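Local coordinates for alpha-n-acetylglucosaminidase family protein (Clostridium perfringens, PDB 4A41) that binds galactose through a family 32 carbohydrate-binding module of a family 89 alpha-N-acetylglucosaminidase, and probably helps hold the enzyme on glycans, at residues E44-A47 / K48-I51; G93-N96 / G97-T100. All coordinates share one frame; numbering follows the deposited sequence.

Contact 1 (E44-A47 / K48-I51); sequences EGLA and KFAI. With CA (calcium ion), chain B; GAL (beta-D-galactopyranose), chain C.
CB of Leu46 sits over the middle of one face of the Phe49 ring, a CH-pi contact with CB 4.1 Å from the ring centroid. The ring edge meets backbone instead: CE2 of Phe49 lies 3.6 Å from C of Glu44, in the ring plane. A flat side chain suits this place, offering a face to leucine and an edge to the preceding chain. The Leu46 and Lys48 side chains lie side by side, with CD1 of Leu46 4.0 Å from CE of Lys48, an aliphatic contact for a lysine that leads outward. Two i to i+3 hydrogen bonds wind the backbone: Phe49 N to Leu46 O (3.0 Å) and Ala50 N to Ala47 O (2.9 Å). Ala47 and Ala50 are small enough to pack on Trp59 and Ile73. Phe49 O binds the calcium ion at 2.3 Å, joined by Asp52, Lys54, Thr57, Ala155 and Glu156. Beyond a cis peptide before Gly45, Glu44 reaches away with its chain extended past CG (chi2 -173°), and its OE1 accepts a 2.6 Å hydrogen bond from galactose O3, while Tyr63 OH holds OE2. Glu44 and the 3-10 turn bearing Phe49 thus link galactose and calcium sites of an F5/8 type C beta-sandwich.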
ATOM      1  N   GLU A  44     -10.324   6.095  -8.462  1.00 14.65           N
ATOM      2  CA  GLU A  44     -10.089   5.957  -7.029  1.00 13.35           C
ATOM      3  C   GLU A  44     -11.463   5.562  -6.426  1.00 13.87           C
ATOM      4  O   GLU A  44     -12.477   5.760  -7.092  1.00 14.28           O
ATOM      5  CB  GLU A  44      -9.547   7.291  -6.424  1.00 13.82           C
ATOM      6  CG  GLU A  44     -10.585   8.404  -6.299  1.00 16.66           C
ATOM      7  CD  GLU A  44      -9.997   9.745  -5.867  1.00 19.31           C
ATOM      8  OE1 GLU A  44      -8.837  10.034  -6.204  1.00 23.24           O
ATOM      9  OE2 GLU A  44     -10.716  10.521  -5.214  1.00 25.04           O
ATOM     10  N   GLY A  45     -11.529   5.042  -5.199  1.00 13.20           N
ATOM     11  CA  GLY A  45     -10.370   4.836  -4.345  1.00 11.52           C
ATOM     12  C   GLY A  45     -10.351   3.442  -3.746  1.00 11.05           C
ATOM     13  O   GLY A  45      -9.772   3.254  -2.675  1.00 10.17           O
ATOM     14  N   LEU A  46     -10.973   2.476  -4.432  1.00 11.08           N
ATOM     15  CA  LEU A  46     -11.027   1.097  -3.923  1.00 10.97           C
ATOM     16  C   LEU A  46      -9.630   0.525  -3.721  1.00 10.27           C
ATOM     17  O   LEU A  46      -8.738   0.781  -4.524  1.00 11.54           O
ATOM     18  CB  LEU A  46     -11.774   0.193  -4.885  1.00 11.96           C
ATOM     19  CG  LEU A  46     -13.229   0.604  -5.099  1.00 12.74           C
ATOM     20  CD1 LEU A  46     -13.867  -0.398  -6.092  1.00 14.85           C
ATOM     21  CD2 LEU A  46     -14.021   0.663  -3.791  1.00 15.23           C
ATOM     22  N   ALA A  47      -9.432  -0.230  -2.640  1.00  9.89           N
ATOM     23  CA  ALA A  47      -8.144  -0.909  -2.391  1.00 10.09           C
ATOM     24  C   ALA A  47      -7.609  -1.721  -3.576  1.00 10.30           C
ATOM     25  O   ALA A  47      -6.384  -1.707  -3.871  1.00 10.47           O
ATOM     26  CB  ALA A  47      -8.263  -1.808  -1.178  1.00 10.20           C
ATOM     27  N   LYS A  48      -8.510  -2.394  -4.275  1.00 10.63           N
ATOM     28  CA  LYS A  48      -8.071  -3.202  -5.412  1.00 11.72           C
ATOM     29  C   LYS A  48      -7.404  -2.400  -6.535  1.00 11.38           C
ATOM     30  O   LYS A  48      -6.630  -2.945  -7.343  1.00 12.61           O
ATOM     31  CB  LYS A  48      -9.224  -4.037  -5.954  1.00 13.13           C
ATOM     32  CG  LYS A  48     -10.298  -3.269  -6.703  1.00 13.83           C
ATOM     33  CD  LYS A  48     -11.372  -4.259  -7.159  1.00 18.96           C
ATOM     34  CE  LYS A  48     -12.426  -3.564  -7.986  1.00 23.12           C
ATOM     35  NZ  LYS A  48     -13.350  -4.597  -8.594  1.00 25.02           N
ATOM     36  N   PHE A  49      -7.668  -1.095  -6.552  1.00 10.75           N
ATOM     37  CA  PHE A  49      -7.003  -0.244  -7.524  1.00 10.54           C
ATOM     38  C   PHE A  49      -5.498  -0.131  -7.281  1.00  9.60           C
ATOM     39  O   PHE A  49      -4.769   0.292  -8.149  1.00 10.97           O
ATOM     40  CB  PHE A  49      -7.598   1.169  -7.530  1.00 10.31           C
ATOM     41  CG  PHE A  49      -9.004   1.242  -8.057  1.00 11.85           C
ATOM     42  CD1 PHE A  49      -9.547   0.223  -8.848  1.00 15.95           C
ATOM     43  CD2 PHE A  49      -9.796   2.327  -7.745  1.00 12.94           C
ATOM     44  CE1 PHE A  49     -10.867   0.324  -9.329  1.00 17.75           C
ATOM     45  CE2 PHE A  49     -11.113   2.433  -8.248  1.00 14.82           C
ATOM     46  CZ  PHE A  49     -11.619   1.441  -9.031  1.00 16.95           C
ATOM     47  N   ALA A  50      -5.023  -0.529  -6.099  1.00  9.07           N
ATOM     48  CA  ALA A  50      -3.561  -0.445  -5.827  1.00  9.90           C
ATOM     49  C   ALA A  50      -2.791  -1.605  -6.470  1.00  8.93           C
ATOM     50  O   ALA A  50      -1.586  -1.610  -6.463  1.00 10.01           O
ATOM     51  CB  ALA A  50      -3.310  -0.393  -4.292  1.00  9.80           C
ATOM     52  N   ILE A  51      -3.503  -2.614  -6.986  1.00 10.35           N
ATOM     53  CA  ILE A  51      -2.836  -3.823  -7.512  1.00 10.17           C
ATOM     54  C   ILE A  51      -3.446  -4.253  -8.866  1.00 11.20           C
ATOM     55  O   ILE A  51      -3.553  -5.454  -9.159  1.00 11.21           O
ATOM     56  CB  ILE A  51      -2.880  -4.995  -6.495  1.00 10.98           C
ATOM     57  CG1 ILE A  51      -4.314  -5.286  -6.022  1.00 11.77           C
ATOM     58  CG2 ILE A  51      -1.936  -4.752  -5.327  1.00  8.75           C
ATOM     59  CD1 ILE A  51      -4.406  -6.666  -5.350  1.00 13.24           C
TER
HETATM   60 CA    CA B2494      -3.570   1.181  -9.928  1.00 10.83          CA
HETATM   61  C1  GAL C2495      -9.277  15.800  -4.740  1.00 14.92           C
HETATM   62  C2  GAL C2495      -8.377  14.712  -5.293  1.00 13.61           C
HETATM   63  C3  GAL C2495      -8.899  13.366  -4.772  1.00 13.85           C
HETATM   64  C4  GAL C2495      -8.995  13.404  -3.253  1.00 13.55           C
HETATM   65  C5  GAL C2495      -9.869  14.587  -2.825  1.00 13.57           C
HETATM   66  C6  GAL C2495      -9.997  14.682  -1.306  1.00 16.92           C
HETATM   67  O1  GAL C2495      -8.748  17.031  -5.149  1.00 17.39           O
HETATM   68  O2  GAL C2495      -8.334  14.745  -6.719  1.00 16.89           O
HETATM   69  O3  GAL C2495      -8.027  12.351  -5.254  1.00 15.53           O
HETATM   70  O4  GAL C2495      -7.670  13.540  -2.698  1.00 13.22           O
HETATM   71  O5  GAL C2495      -9.239  15.752  -3.324  1.00 14.85           O
HETATM   72  O6  GAL C2495     -10.928  15.694  -0.921  1.00 19.23           O

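Contact 2 (G93-N96 / G97-T100); sequences GAKN and GNIT. With GAL (beta-D-galactopyranose), chain C.
Gly97, at the third position of a type II beta turn running from Lys95 to Asn98, has a positive phi of 90°, where a CB would run into the carbonyl oxygen of Asn96; glycine avoids that clash. The turn is closed by Asn98 N, which donates to Lys95 O at 2.9 Å and a nearly straight 166°. The Asn98 side chain turns back toward Lys95, its CB and CG each 3.3 Å from Lys95 O and its ND2 3.8 Å from Lys95 CG. That amide nitrogen donates to Asp123 O and to a water, which in turn donates to Ala94 O at 2.7 Å, bridging Ala94, just before the turn, to Asn98, its last residue. Asparagine is apt here, since its short amide can serve both partners while staying buried. Lys95, extended beyond CG, carries NZ outward to a salt bridge with Asp123.

Asn96, the second residue of the turn, reaches the sugar. With CG anti to the carbonyl carbon (chi1 -81°), its amide is carried out to where ND2 donates to galactose O4 at 3.0 Å, with a weak second bond to the ring oxygen O5. Asn96 O is itself gripped by Arg91 NH1 and Ser153 OG, which helps position the residue, while its side chain touches Phe151. The tight turn thereby presents an asparagine to O4, the axial hydroxyl of galactose, in the loop-built binding site of this family 32 module.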
ATOM      1  N   GLY A  93       0.474  13.102 -11.165  1.00 18.14           N
ATOM      2  CA  GLY A  93      -0.103  14.381 -11.570  1.00 19.91           C
ATOM      3  C   GLY A  93      -0.791  15.194 -10.499  1.00 19.91           C
ATOM      4  O   GLY A  93      -1.282  16.286 -10.784  1.00 21.54           O
ATOM      5  N   ALA A  94      -0.816  14.670  -9.271  1.00 19.22           N
ATOM      6  CA  ALA A  94      -1.380  15.350  -8.098  1.00 18.08           C
ATOM      7  C   ALA A  94      -0.780  14.668  -6.866  1.00 17.22           C
ATOM      8  O   ALA A  94      -0.073  13.659  -7.021  1.00 16.64           O
ATOM      9  CB  ALA A  94      -2.897  15.231  -8.091  1.00 18.78           C
ATOM     10  N   LYS A  95      -1.025  15.215  -5.668  1.00 17.07           N
ATOM     11  CA  LYS A  95      -0.318  14.728  -4.451  1.00 16.27           C
ATOM     12  C   LYS A  95      -1.153  14.256  -3.251  1.00 14.78           C
ATOM     13  O   LYS A  95      -0.588  13.641  -2.331  1.00 13.47           O
ATOM     14  CB  LYS A  95       0.691  15.787  -3.974  1.00 17.48           C
ATOM     15  CG  LYS A  95       1.882  15.960  -4.918  1.00 19.71           C
ATOM     16  CD  LYS A  95       2.992  16.835  -4.331  1.00 23.87           C
ATOM     17  CE  LYS A  95       4.209  16.842  -5.251  1.00 28.30           C
ATOM     18  NZ  LYS A  95       5.451  17.372  -4.587  1.00 31.50           N
ATOM     19  N   ASN A  96      -2.467  14.504  -3.230  1.00 13.46           N
ATOM     20  CA  ASN A  96      -3.264  14.091  -2.050  1.00 13.00           C
ATOM     21  C   ASN A  96      -3.087  12.605  -1.766  1.00 12.18           C
ATOM     22  O   ASN A  96      -3.240  11.743  -2.662  1.00 12.10           O
ATOM     23  CB  ASN A  96      -4.749  14.375  -2.181  1.00 11.68           C
ATOM     24  CG  ASN A  96      -5.117  15.810  -1.861  1.00 13.21           C
ATOM     25  OD1 ASN A  96      -4.275  16.615  -1.398  1.00 14.82           O
ATOM     26  ND2 ASN A  96      -6.385  16.131  -2.107  1.00 12.34           N
ATOM     27  N   GLY A  97      -2.680  12.338  -0.537  1.00 11.44           N
ATOM     28  CA  GLY A  97      -2.488  10.959  -0.084  1.00 10.78           C
ATOM     29  C   GLY A  97      -1.089  10.391  -0.305  1.00 11.86           C
ATOM     30  O   GLY A  97      -0.806   9.268   0.139  1.00 12.28           O
ATOM     31  N   ASN A  98      -0.199  11.134  -0.957  1.00 11.32           N
ATOM     32  CA  ASN A  98       1.187  10.673  -1.079  1.00 11.32           C
ATOM     33  C   ASN A  98       1.704  10.421   0.329  1.00 11.78           C
ATOM     34  O   ASN A  98       1.679  11.317   1.209  1.00 12.39           O
ATOM     35  CB  ASN A  98       2.072  11.697  -1.811  1.00 11.49           C
ATOM     36  CG  ASN A  98       1.869  11.657  -3.309  1.00 12.38           C
ATOM     37  OD1 ASN A  98       0.957  10.999  -3.815  1.00 13.04           O
ATOM     38  ND2 ASN A  98       2.710  12.389  -4.039  1.00 14.13           N
ATOM     39  N   ILE A  99       2.121   9.172   0.558  1.00 11.05           N
ATOM     40  CA  ILE A  99       2.430   8.747   1.913  1.00 10.63           C
ATOM     41  C   ILE A  99       3.827   9.238   2.293  1.00 10.75           C
ATOM     42  O   ILE A  99       4.787   8.995   1.559  1.00 11.49           O
ATOM     43  CB  ILE A  99       2.307   7.207   2.045  1.00  9.46           C
ATOM     44  CG1 ILE A  99       0.875   6.774   1.799  1.00 10.52           C
ATOM     45  CG2 ILE A  99       2.835   6.739   3.424  1.00 12.57           C
ATOM     46  CD1 ILE A  99       0.693   5.253   1.584  1.00 12.03           C
ATOM     47  N   THR A 100       3.931   9.914   3.432  1.00 12.08           N
ATOM     48  CA  THR A 100       5.223  10.514   3.808  1.00 12.77           C
ATOM     49  C   THR A 100       5.796   9.951   5.099  1.00 12.68           C
ATOM     50  O   THR A 100       6.966  10.176   5.403  1.00 13.91           O
ATOM     51  CB  THR A 100       5.117  12.034   3.916  1.00 14.18           C
ATOM     52  OG1 THR A 100       4.058  12.340   4.820  1.00 15.12           O
ATOM     53  CG2 THR A 100       4.830  12.647   2.517  1.00 16.06           C
TER
HETATM   54  C1  GAL C2495      -9.277  15.800  -4.740  1.00 14.92           C
HETATM   55  C2  GAL C2495      -8.377  14.712  -5.293  1.00 13.61           C
HETATM   56  C3  GAL C2495      -8.899  13.366  -4.772  1.00 13.85           C
HETATM   57  C4  GAL C2495      -8.995  13.404  -3.253  1.00 13.55           C
HETATM   58  C5  GAL C2495      -9.869  14.587  -2.825  1.00 13.57           C
HETATM   59  C6  GAL C2495      -9.997  14.682  -1.306  1.00 16.92           C
HETATM   60  O1  GAL C2495      -8.748  17.031  -5.149  1.00 17.39           O
HETATM   61  O2  GAL C2495      -8.334  14.745  -6.719  1.00 16.89           O
HETATM   62  O3  GAL C2495      -8.027  12.351  -5.254  1.00 15.53           O
HETATM   63  O4  GAL C2495      -7.670  13.540  -2.698  1.00 13.22           O
HETATM   64  O5  GAL C2495      -9.239  15.752  -3.324  1.00 14.85           O
HETATM   65  O6  GAL C2495     -10.928  15.694  -0.921  1.00 19.23           O
HETATM   66  O   HOH W   1       2.315  12.499  -7.003  1.00 14.98           O

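Contact 1 comes first along the chain, in the loop between strands 31-34 and 59-60; contact 2 takes in the end of the loop after strand 80-89 and the short strand 99-100. Their centres lie 15 Å apart and their nearest atoms about 7 Å apart, so they do not touch, yet each contributes one side chain to the same galactose pocket, completed by residues such as His60 and Arg91. The pocket is thus assembled from loops distant in sequence but joined to the two antiparallel sheets of one domain. Contact 1 gives the calcium one of its ligands, and the ion, also held by residues of strand 153-160, probably steadies that loop.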